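PDB 6KHR: formate-dependent phosphoribosylglycinamide formyltransferase, which belongs to the ATP-grasp enzymes, whose members share a characteristic nucleotide-binding fold. Local coordinates for residues R28-G33 with D91-V96. Sequence-based numbering, arbitrary orientation.
Sequences RVMLLG and DFLVTV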
# COMPACT_ATOMS: atom_id res chain seq x y z
N ARG A 28 9.43 14.47 -11.73
CA ARG A 28 10.52 13.94 -10.92
C ARG A 28 10.43 14.49 -9.51
O ARG A 28 10.45 15.71 -9.31
CB ARG A 28 11.88 14.26 -11.55
CG ARG A 28 12.54 13.08 -12.28
CD ARG A 28 13.55 13.53 -13.33
NE ARG A 28 14.22 14.77 -12.93
CZ ARG A 28 15.36 14.82 -12.26
NH1 ARG A 28 15.99 13.70 -11.92
NH2 ARG A 28 15.88 16.00 -11.92
N VAL A 29 10.29 13.60 -8.54
CA VAL A 29 10.18 13.94 -7.13
C VAL A 29 11.48 13.51 -6.47
O VAL A 29 12.03 12.46 -6.81
CB VAL A 29 8.97 13.25 -6.47
CG1 VAL A 29 8.77 13.75 -5.04
CG2 VAL A 29 7.70 13.48 -7.29
N MET A 30 11.97 14.31 -5.54
CA MET A 30 13.19 13.99 -4.82
C MET A 30 12.85 13.88 -3.35
O MET A 30 12.22 14.77 -2.78
CB MET A 30 14.27 15.05 -5.06
CG MET A 30 15.60 14.71 -4.44
SD MET A 30 16.86 15.98 -4.65
CE MET A 30 17.25 15.81 -6.39
N LEU A 31 13.25 12.78 -2.73
CA LEU A 31 12.93 12.48 -1.34
C LEU A 31 14.18 12.66 -0.49
O LEU A 31 15.15 11.90 -0.61
CB LEU A 31 12.40 11.05 -1.21
CG LEU A 31 11.07 10.70 -1.87
CD1 LEU A 31 10.79 9.26 -1.61
CD2 LEU A 31 9.96 11.56 -1.33
N LEU A 32 14.16 13.66 0.39
CA LEU A 32 15.22 13.84 1.37
C LEU A 32 14.93 12.90 2.55
O LEU A 32 13.99 13.12 3.33
CB LEU A 32 15.30 15.30 1.81
CG LEU A 32 16.16 16.27 0.99
CD1 LEU A 32 16.40 15.82 -0.44
CD2 LEU A 32 15.57 17.68 1.01
N GLY A 33 15.71 11.84 2.65
CA GLY A 33 15.47 10.78 3.61
C GLY A 33 15.06 9.53 2.87
O GLY A 33 14.30 9.58 1.89
N ASP A 91 11.48 18.32 -10.10
CA ASP A 91 10.24 19.08 -10.10
C ASP A 91 9.74 19.35 -8.67
O ASP A 91 9.30 20.47 -8.36
CB ASP A 91 9.17 18.35 -10.89
CG ASP A 91 9.64 17.93 -12.26
OD1 ASP A 91 10.00 18.81 -13.06
OD2 ASP A 91 9.68 16.71 -12.51
N PHE A 92 9.81 18.33 -7.80
CA PHE A 92 9.35 18.45 -6.42
C PHE A 92 10.45 18.03 -5.46
O PHE A 92 11.16 17.05 -5.71
CB PHE A 92 8.12 17.61 -6.15
CG PHE A 92 6.97 17.95 -7.02
CD1 PHE A 92 6.13 18.98 -6.68
CD2 PHE A 92 6.75 17.25 -8.20
CE1 PHE A 92 5.06 19.30 -7.48
CE2 PHE A 92 5.69 17.58 -9.00
CZ PHE A 92 4.85 18.60 -8.65
N LEU A 93 10.56 18.76 -4.35
CA LEU A 93 11.54 18.49 -3.30
C LEU A 93 10.80 18.19 -1.99
O LEU A 93 10.26 19.10 -1.36
CB LEU A 93 12.49 19.67 -3.14
CG LEU A 93 13.64 19.52 -2.15
CD1 LEU A 93 14.41 18.24 -2.41
CD2 LEU A 93 14.56 20.74 -2.23
N VAL A 94 10.81 16.92 -1.59
CA VAL A 94 10.08 16.42 -0.41
C VAL A 94 11.05 16.07 0.71
O VAL A 94 11.95 15.23 0.54
CB VAL A 94 9.21 15.20 -0.76
CG1 VAL A 94 8.18 15.00 0.31
CG2 VAL A 94 8.55 15.39 -2.08
N THR A 95 10.84 16.67 1.87
CA THR A 95 11.68 16.50 3.04
C THR A 95 11.01 15.47 3.94
O THR A 95 10.00 15.76 4.58
CB THR A 95 11.88 17.83 3.77
OG1 THR A 95 11.97 18.90 2.83
CG2 THR A 95 13.14 17.79 4.60
N VAL A 96 11.59 14.29 4.00
CA VAL A 96 10.95 13.21 4.77
C VAL A 96 11.75 12.94 6.03
O VAL A 96 11.34 12.11 6.78
CB VAL A 96 10.80 11.95 3.91
CG1 VAL A 96 9.67 11.09 4.40
CG2 VAL A 96 10.56 12.29 2.46
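In Leu93, chi1 of -176° sets CG anti to the backbone N and chi2 of 52° turns CD1 toward Met30 and Leu32, where it lies 3.7 Å from Leu32 CD2 and near Met30 SD as well. Strands 28-32 and 92-95 are parallel neighbours inside a five-stranded parallel sheet; the chain between them also builds strands 51-56 and 69-72, giving the Rossmann-like strand order 3-2-1-4-5. The axes of these short segments are turned 20° from each other. On the face that carries Val29, Leu31, Phe92 and Val94, the two valines approach through Val29 CG1 and Val94 CG2, while Leu31 CD2 touches both Val94 CB, at 3.8 Å, and Val96 CG2. This face is covered by Ile333 and Leu334 of helix 325-334 and by Leu41 and Ala42 of helix 36-47. The Phe92 ring meets Val29 CG2 obliquely, with 4.0 Å between that methyl and ring atom CD2.

Down the backbone, Phe92 N bonds to Arg28 O, then Met30 N donates to Phe92 O (2.9 Å) and Met30 O accepts from Val94 N (2.8 Å). Leu32 repeats this with Val94 O and Val96 N, so the pairing continues past the end of strand 92-95. The opposite edge of strand 28-32 bonds to strand 51-56, placing it in the sheet's middle. Beyond the last bridge, Val96 CB rests 3.4 Å from Leu32 O, the same oxygen that accepts the N-H of Val96.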